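Local coordinates for nonsense-mediated mRNA decay protein 2 (Saccharomyces cerevisiae, PDB 4LUN), which takes part in the nonsense-mediated decay of mRNAs carrying premature stop codons, this chain being its N-terminal MIF4G domain, at residues Ile137-Glu149 with Phe199-Phe211. Sequence-based numbering, arbitrary orientation.
Sequences ITRVKGNLRVFTE and FTTTIATAFIKKF
Ile203 enters as a knob the hole formed by Ile137, Val140, Lys141 and Leu144, at the middle of a helix-on-helix packing in the HEAT-repeat-like MIF4G fold. The axes of 137-149 and 201-210 run in roughly the same direction, at -31°, and come within 10.1 Å at closest approach. The Ile203 branches divide the hole: CD1 meets Ile137 CD1, CG1 lies against Lys141 CG, and CG2 touches Leu144 CD2. Lys141 runs extended to CD, which lies by Thr202 O and Ala206 CB; the bend at the next bond turns CE and NZ. Leu144, with CG anti to the backbone N (175°), crosses Phe207 at about a right angle and brings CD2 to 3.5 Å from Phe207 CD1. Next to it Thr148 faces two rings. Its OG1 lies in the plane of the Phe207 ring, 3.4 Å from the edge atom CE1, while its CG2 makes a CH-pi contact 3.6 Å from the centroid of the Phe211 ring, just 12° off the normal. On the opposite face Lys210 CG lies toward the rim. Lys210 continues over the Arg145 guanidinium, CD sitting above the centre of one face, and NZ comes 3.8 Å from Arg145 NH2. Those like charges are probably offset by Glu149, whose OE2 takes the Arg145 NE-H through its anti lone pair at 3.0 Å, nearly in the guanidinium plane; Arg145 NH2 also bonds Asn87. Cutting Arg145 back to an alanine is likely to leave the Glu149 carboxylate without its mate and the Lys210 chain without the flat group it lies across. Helix 182-190 also touches Val140 and Thr148, through Ile190 and Leu183. The buried Thr148 hydroxyl is satisfied within its own helix: OG1 donates to Leu144 O at 2.8 Å, reaching that oxygen from the face opposite to Thr148 N.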
ATOM      1  N   ILE A 137       5.272  -6.872  -6.276  1.00 14.03           N
ATOM      2  CA  ILE A 137       4.607  -6.891  -4.970  1.00 15.04           C
ATOM      3  C   ILE A 137       5.315  -5.938  -4.016  1.00 15.91           C
ATOM      4  O   ILE A 137       4.675  -5.196  -3.269  1.00 16.12           O
ATOM      5  CB  ILE A 137       4.600  -8.336  -4.391  1.00 17.44           C
ATOM      6  CG1 ILE A 137       3.632  -9.221  -5.177  1.00 19.49           C
ATOM      7  CG2 ILE A 137       4.219  -8.342  -2.909  1.00 20.42           C
ATOM      8  CD1 ILE A 137       2.164  -8.916  -4.911  1.00 22.46           C
ATOM      9  N   THR A 138       6.640  -5.970  -4.029  1.00 14.56           N
ATOM     10  CA  THR A 138       7.423  -5.020  -3.233  1.00 19.33           C
ATOM     11  C   THR A 138       7.068  -3.576  -3.570  1.00 18.67           C
ATOM     12  O   THR A 138       6.918  -2.733  -2.677  1.00 17.75           O
ATOM     13  CB  THR A 138       8.934  -5.254  -3.437  1.00 19.76           C
ATOM     14  OG1 THR A 138       9.283  -6.518  -2.865  1.00 23.62           O
ATOM     15  CG2 THR A 138       9.754  -4.151  -2.771  1.00 24.70           C
ATOM     16  N   ARG A 139       6.895  -3.288  -4.853  1.00 16.46           N
ATOM     17  CA  ARG A 139       6.556  -1.936  -5.271  1.00 17.43           C
ATOM     18  C   ARG A 139       5.162  -1.544  -4.776  1.00 18.04           C
ATOM     19  O   ARG A 139       4.968  -0.454  -4.243  1.00 17.83           O
ATOM     20  CB  ARG A 139       6.643  -1.809  -6.790  1.00 17.61           C
ATOM     21  CG  ARG A 139       6.273  -0.429  -7.276  1.00 25.02           C
ATOM     22  CD  ARG A 139       6.843  -0.122  -8.646  1.00 34.46           C
ATOM     23  NE  ARG A 139       6.744   1.307  -8.927  1.00 47.87           N
ATOM     24  CZ  ARG A 139       7.775   2.142  -8.946  1.00 39.10           C
ATOM     25  NH1 ARG A 139       9.009   1.698  -8.720  1.00 43.43           N
ATOM     26  NH2 ARG A 139       7.574   3.425  -9.209  1.00 42.33           N
ATOM     27  N   VAL A 140       4.207  -2.449  -4.944  1.00 13.61           N
ATOM     28  CA  VAL A 140       2.823  -2.213  -4.507  1.00 14.21           C
ATOM     29  C   VAL A 140       2.758  -1.927  -3.015  1.00 16.27           C
ATOM     30  O   VAL A 140       2.022  -1.033  -2.586  1.00 16.55           O
ATOM     31  CB  VAL A 140       1.930  -3.419  -4.849  1.00 18.94           C
ATOM     32  CG1 VAL A 140       0.592  -3.342  -4.079  1.00 24.15           C
ATOM     33  CG2 VAL A 140       1.676  -3.446  -6.333  1.00 18.26           C
ATOM     34  N   LYS A 141       3.533  -2.673  -2.234  1.00 15.84           N
ATOM     35  CA  LYS A 141       3.528  -2.520  -0.784  1.00 13.97           C
ATOM     36  C   LYS A 141       4.069  -1.159  -0.406  1.00 13.27           C
ATOM     37  O   LYS A 141       3.552  -0.522   0.504  1.00 15.65           O
ATOM     38  CB  LYS A 141       4.348  -3.632  -0.099  1.00 14.14           C
ATOM     39  CG  LYS A 141       3.703  -5.003  -0.231  1.00 18.69           C
ATOM     40  CD  LYS A 141       4.377  -6.056   0.650  1.00 24.26           C
ATOM     41  CE  LYS A 141       5.870  -6.099   0.461  1.00 29.81           C
ATOM     42  NZ  LYS A 141       6.448  -7.338   1.082  1.00 35.38           N
ATOM     43  N   GLY A 142       5.104  -0.713  -1.101  1.00 16.25           N
ATOM     44  CA  GLY A 142       5.643   0.620  -0.861  1.00 16.81           C
ATOM     45  C   GLY A 142       4.642   1.705  -1.212  1.00 15.11           C
ATOM     46  O   GLY A 142       4.480   2.692  -0.481  1.00 17.05           O
ATOM     47  N   ASN A 143       3.990   1.541  -2.357  1.00 14.57           N
ATOM     48  CA  ASN A 143       2.963   2.483  -2.777  1.00 14.88           C
ATOM     49  C   ASN A 143       1.792   2.502  -1.804  1.00 15.21           C
ATOM     50  O   ASN A 143       1.250   3.567  -1.495  1.00 14.79           O
ATOM     51  CB  ASN A 143       2.474   2.147  -4.188  1.00 13.81           C
ATOM     52  CG  ASN A 143       3.546   2.379  -5.245  1.00 20.61           C
ATOM     53  OD1 ASN A 143       4.480   3.159  -5.033  1.00 25.98           O
ATOM     54  ND2 ASN A 143       3.401   1.727  -6.391  1.00 15.57           N
ATOM     55  N   LEU A 144       1.404   1.329  -1.320  1.00 14.37           N
ATOM     56  CA  LEU A 144       0.320   1.253  -0.343  1.00 11.79           C
ATOM     57  C   LEU A 144       0.723   1.936   0.953  1.00 16.36           C
ATOM     58  O   LEU A 144      -0.081   2.614   1.584  1.00 16.46           O
ATOM     59  CB  LEU A 144      -0.056  -0.218  -0.072  1.00 14.78           C
ATOM     60  CG  LEU A 144      -1.091  -0.512   1.019  1.00 12.66           C
ATOM     61  CD1 LEU A 144      -2.466   0.042   0.622  1.00 16.96           C
ATOM     62  CD2 LEU A 144      -1.163  -2.012   1.254  1.00 14.49           C
ATOM     63  N   ARG A 145       1.985   1.783   1.342  1.00 15.33           N
ATOM     64  CA  ARG A 145       2.423   2.369   2.607  1.00 16.35           C
ATOM     65  C   ARG A 145       2.359   3.886   2.523  1.00 21.09           C
ATOM     66  O   ARG A 145       1.826   4.559   3.419  1.00 17.33           O
ATOM     67  CB  ARG A 145       3.845   1.907   2.930  1.00 18.38           C
ATOM     68  CG  ARG A 145       4.304   2.264   4.333  1.00 23.38           C
ATOM     69  CD  ARG A 145       5.083   3.546   4.354  1.00 28.22           C
ATOM     70  NE  ARG A 145       5.432   3.932   5.720  1.00 30.82           N
ATOM     71  CZ  ARG A 145       6.573   3.599   6.312  1.00 35.69           C
ATOM     72  NH1 ARG A 145       7.473   2.877   5.656  1.00 31.99           N
ATOM     73  NH2 ARG A 145       6.814   3.993   7.556  1.00 38.30           N
ATOM     74  N   VAL A 146       2.880   4.420   1.427  1.00 16.03           N
ATOM     75  CA  VAL A 146       2.909   5.868   1.222  1.00 16.68           C
ATOM     76  C   VAL A 146       1.495   6.430   1.116  1.00 17.11           C
ATOM     77  O   VAL A 146       1.193   7.488   1.680  1.00 17.55           O
ATOM     78  CB  VAL A 146       3.762   6.232  -0.017  1.00 19.12           C
ATOM     79  CG1 VAL A 146       3.543   7.688  -0.417  1.00 21.64           C
ATOM     80  CG2 VAL A 146       5.248   5.968   0.276  1.00 21.19           C
ATOM     81  N   PHE A 147       0.634   5.721   0.389  1.00 13.96           N
ATOM     82  CA  PHE A 147      -0.759   6.126   0.282  1.00 12.90           C
ATOM     83  C   PHE A 147      -1.379   6.249   1.659  1.00 17.82           C
ATOM     84  O   PHE A 147      -2.063   7.230   1.955  1.00 15.37           O
ATOM     85  CB  PHE A 147      -1.591   5.140  -0.527  1.00 14.37           C
ATOM     86  CG  PHE A 147      -3.053   5.463  -0.497  1.00 12.29           C
ATOM     87  CD1 PHE A 147      -3.594   6.320  -1.439  1.00 18.96           C
ATOM     88  CD2 PHE A 147      -3.878   4.934   0.485  1.00 15.44           C
ATOM     89  CE1 PHE A 147      -4.943   6.657  -1.401  1.00 16.29           C
ATOM     90  CE2 PHE A 147      -5.226   5.266   0.527  1.00 21.17           C
ATOM     91  CZ  PHE A 147      -5.752   6.128  -0.429  1.00 20.22           C
ATOM     92  N   THR A 148      -1.147   5.237   2.488  1.00 15.69           N
ATOM     93  CA  THR A 148      -1.794   5.163   3.789  1.00 15.19           C
ATOM     94  C   THR A 148      -1.301   6.266   4.723  1.00 15.81           C
ATOM     95  O   THR A 148      -2.095   6.845   5.482  1.00 16.25           O
ATOM     96  CB  THR A 148      -1.633   3.768   4.410  1.00 13.85           C
ATOM     97  OG1 THR A 148      -2.154   2.804   3.490  1.00 15.55           O
ATOM     98  CG2 THR A 148      -2.449   3.662   5.691  1.00 12.76           C
ATOM     99  N   GLU A 149      -0.014   6.585   4.641  1.00 14.04           N
ATOM    100  CA  GLU A 149       0.538   7.644   5.478  1.00 16.73           C
ATOM    101  C   GLU A 149      -0.094   8.982   5.094  1.00 21.89           C
ATOM    102  O   GLU A 149      -0.369   9.829   5.964  1.00 16.54           O
ATOM    103  CB  GLU A 149       2.062   7.732   5.350  1.00 21.82           C
ATOM    104  CG  GLU A 149       2.843   6.480   5.745  1.00 23.37           C
ATOM    105  CD  GLU A 149       2.879   6.208   7.243  1.00 34.56           C
ATOM    106  OE1 GLU A 149       2.213   6.927   8.025  1.00 34.45           O
ATOM    107  OE2 GLU A 149       3.585   5.254   7.639  1.00 33.82           O
ATOM    108  N   PHE A 199       1.632 -14.705  -3.121  1.00 14.36           N
ATOM    109  CA  PHE A 199       2.397 -13.464  -3.005  1.00 15.33           C
ATOM    110  C   PHE A 199       1.600 -12.321  -2.354  1.00 17.36           C
ATOM    111  O   PHE A 199       2.171 -11.464  -1.654  1.00 17.61           O
ATOM    112  CB  PHE A 199       2.941 -13.022  -4.376  1.00 14.01           C
ATOM    113  CG  PHE A 199       3.893 -14.007  -5.005  1.00 20.03           C
ATOM    114  CD1 PHE A 199       5.178 -14.151  -4.517  1.00 21.55           C
ATOM    115  CD2 PHE A 199       3.507 -14.771  -6.096  1.00 19.75           C
ATOM    116  CE1 PHE A 199       6.062 -15.050  -5.097  1.00 23.75           C
ATOM    117  CE2 PHE A 199       4.395 -15.682  -6.683  1.00 21.32           C
ATOM    118  CZ  PHE A 199       5.666 -15.816  -6.173  1.00 21.72           C
ATOM    119  N   THR A 200       0.287 -12.270  -2.574  1.00 15.12           N
ATOM    120  CA  THR A 200      -0.457 -11.146  -2.000  1.00 14.82           C
ATOM    121  C   THR A 200      -0.669 -11.292  -0.503  1.00 16.53           C
ATOM    122  O   THR A 200      -1.023 -10.318   0.160  1.00 16.04           O
ATOM    123  CB  THR A 200      -1.821 -10.892  -2.669  1.00 15.85           C
ATOM    124  OG1 THR A 200      -2.722 -11.944  -2.333  1.00 17.40           O
ATOM    125  CG2 THR A 200      -1.665 -10.789  -4.181  1.00 15.79           C
ATOM    126  N   THR A 201      -0.462 -12.489   0.040  1.00 15.63           N
ATOM    127  CA  THR A 201      -0.607 -12.657   1.488  1.00 12.43           C
ATOM    128  C   THR A 201       0.424 -11.783   2.204  1.00 14.25           C
ATOM    129  O   THR A 201       0.187 -11.338   3.329  1.00 15.68           O
ATOM    130  CB  THR A 201      -0.478 -14.127   1.964  1.00 16.30           C
ATOM    131  OG1 THR A 201       0.813 -14.630   1.624  1.00 15.82           O
ATOM    132  CG2 THR A 201      -1.559 -15.026   1.367  1.00 18.06           C
ATOM    133  N   THR A 202       1.562 -11.532   1.566  1.00 13.57           N
ATOM    134  CA  THR A 202       2.570 -10.664   2.174  1.00 15.27           C
ATOM    135  C   THR A 202       2.201  -9.175   2.164  1.00 17.32           C
ATOM    136  O   THR A 202       2.739  -8.390   2.949  1.00 17.57           O
ATOM    137  CB  THR A 202       3.980 -10.881   1.580  1.00 19.64           C
ATOM    138  OG1 THR A 202       4.066 -10.272   0.282  1.00 21.68           O
ATOM    139  CG2 THR A 202       4.282 -12.371   1.482  1.00 23.62           C
ATOM    140  N   ILE A 203       1.289  -8.767   1.285  1.00 16.32           N
ATOM    141  CA  ILE A 203       0.767  -7.398   1.342  1.00 14.78           C
ATOM    142  C   ILE A 203      -0.069  -7.277   2.620  1.00 14.24           C
ATOM    143  O   ILE A 203      -0.002  -6.282   3.354  1.00 15.88           O
ATOM    144  CB  ILE A 203      -0.132  -7.086   0.125  1.00 15.10           C
ATOM    145  CG1 ILE A 203       0.641  -7.173  -1.180  1.00 15.98           C
ATOM    146  CG2 ILE A 203      -0.744  -5.696   0.245  1.00 16.24           C
ATOM    147  CD1 ILE A 203      -0.287  -7.127  -2.404  1.00 16.04           C
ATOM    148  N   ALA A 204      -0.854  -8.314   2.890  1.00 13.49           N
ATOM    149  CA  ALA A 204      -1.752  -8.293   4.040  1.00 16.12           C
ATOM    150  C   ALA A 204      -0.951  -8.236   5.333  1.00 17.26           C
ATOM    151  O   ALA A 204      -1.275  -7.453   6.225  1.00 15.51           O
ATOM    152  CB  ALA A 204      -2.630  -9.514   4.034  1.00 15.37           C
ATOM    153  N   THR A 205       0.085  -9.067   5.433  1.00 15.12           N
ATOM    154  CA  THR A 205       0.880  -9.099   6.663  1.00 15.62           C
ATOM    155  C   THR A 205       1.698  -7.827   6.847  1.00 17.63           C
ATOM    156  O   THR A 205       1.835  -7.318   7.959  1.00 19.14           O
ATOM    157  CB  THR A 205       1.789 -10.348   6.754  1.00 17.00           C
ATOM    158  OG1 THR A 205       2.663 -10.398   5.622  1.00 16.89           O
ATOM    159  CG2 THR A 205       0.944 -11.580   6.741  1.00 17.58           C
ATOM    160  N   ALA A 206       2.236  -7.302   5.755  1.00 15.15           N
ATOM    161  CA  ALA A 206       2.989  -6.056   5.835  1.00 14.93           C
ATOM    162  C   ALA A 206       2.091  -4.920   6.275  1.00 18.36           C
ATOM    163  O   ALA A 206       2.524  -4.025   7.001  1.00 17.17           O
ATOM    164  CB  ALA A 206       3.637  -5.720   4.492  1.00 18.12           C
ATOM    165  N   PHE A 207       0.841  -4.939   5.819  1.00 16.57           N
ATOM    166  CA  PHE A 207      -0.066  -3.836   6.117  1.00 16.69           C
ATOM    167  C   PHE A 207      -0.498  -3.833   7.578  1.00 16.55           C
ATOM    168  O   PHE A 207      -0.503  -2.788   8.229  1.00 17.41           O
ATOM    169  CB  PHE A 207      -1.291  -3.862   5.192  1.00 17.46           C
ATOM    170  CG  PHE A 207      -2.140  -2.618   5.276  1.00 17.58           C
ATOM    171  CD1 PHE A 207      -1.739  -1.443   4.659  1.00 17.13           C
ATOM    172  CD2 PHE A 207      -3.334  -2.630   5.967  1.00 16.59           C
ATOM    173  CE1 PHE A 207      -2.514  -0.298   4.734  1.00 17.56           C
ATOM    174  CE2 PHE A 207      -4.122  -1.492   6.049  1.00 17.73           C
ATOM    175  CZ  PHE A 207      -3.708  -0.319   5.431  1.00 17.78           C
ATOM    176  N   ILE A 208      -0.836  -4.997   8.112  1.00 15.31           N
ATOM    177  CA  ILE A 208      -1.279  -5.044   9.504  1.00 18.11           C
ATOM    178  C   ILE A 208      -0.140  -4.713  10.464  1.00 20.08           C
ATOM    179  O   ILE A 208      -0.378  -4.131  11.515  1.00 21.12           O
ATOM    180  CB  ILE A 208      -1.908  -6.406   9.896  1.00 18.72           C
ATOM    181  CG1 ILE A 208      -0.872  -7.540   9.868  1.00 15.22           C
ATOM    182  CG2 ILE A 208      -3.116  -6.717   9.012  1.00 19.35           C
ATOM    183  CD1 ILE A 208      -1.474  -8.897  10.176  1.00 21.05           C
ATOM    184  N   LYS A 209       1.090  -5.072  10.105  1.00 20.72           N
ATOM    185  CA  LYS A 209       2.227  -4.810  10.990  1.00 19.63           C
ATOM    186  C   LYS A 209       2.500  -3.321  11.114  1.00 21.15           C
ATOM    187  O   LYS A 209       2.839  -2.830  12.189  1.00 24.54           O
ATOM    188  CB  LYS A 209       3.492  -5.509  10.482  1.00 19.09           C
ATOM    189  CG  LYS A 209       3.540  -7.007  10.721  1.00 27.34           C
ATOM    190  CD  LYS A 209       4.705  -7.616   9.931  1.00 31.46           C
ATOM    191  CE  LYS A 209       4.744  -9.124  10.057  1.00 41.08           C
ATOM    192  NZ  LYS A 209       5.663  -9.731   9.048  1.00 41.55           N
ATOM    193  N   LYS A 210       2.375  -2.603  10.003  1.00 19.69           N
ATOM    194  CA  LYS A 210       2.686  -1.184   9.973  1.00 22.27           C
ATOM    195  C   LYS A 210       1.522  -0.301  10.412  1.00 24.55           C
ATOM    196  O   LYS A 210       1.738   0.810  10.901  1.00 24.55           O
ATOM    197  CB  LYS A 210       3.169  -0.780   8.574  1.00 23.77           C
ATOM    198  CG  LYS A 210       3.825   0.595   8.511  1.00 29.36           C
ATOM    199  CD  LYS A 210       4.908   0.649   7.444  1.00 35.23           C
ATOM    200  CE  LYS A 210       6.157  -0.131   7.854  1.00 35.28           C
ATOM    201  NZ  LYS A 210       6.836   0.500   9.029  1.00 39.75           N
ATOM    202  N   PHE A 211       0.293  -0.784  10.240  1.00 19.94           N
ATOM    203  CA  PHE A 211      -0.877   0.037  10.536  1.00 17.97           C
ATOM    204  C   PHE A 211      -1.842  -0.635  11.501  1.00 17.98           C
ATOM    205  O   PHE A 211      -3.058  -0.585  11.327  1.00 17.86           O
ATOM    206  CB  PHE A 211      -1.572   0.452   9.234  1.00 17.16           C
ATOM    207  CG  PHE A 211      -0.675   1.222   8.304  1.00 13.92           C
ATOM    208  CD1 PHE A 211      -0.360   2.546   8.566  1.00 16.35           C
ATOM    209  CD2 PHE A 211      -0.117   0.617   7.189  1.00 15.76           C
ATOM    210  CE1 PHE A 211       0.475   3.265   7.713  1.00 20.79           C
ATOM    211  CE2 PHE A 211       0.716   1.315   6.339  1.00 17.09           C
ATOM    212  CZ  PHE A 211       1.023   2.643   6.595  1.00 18.02           C
TER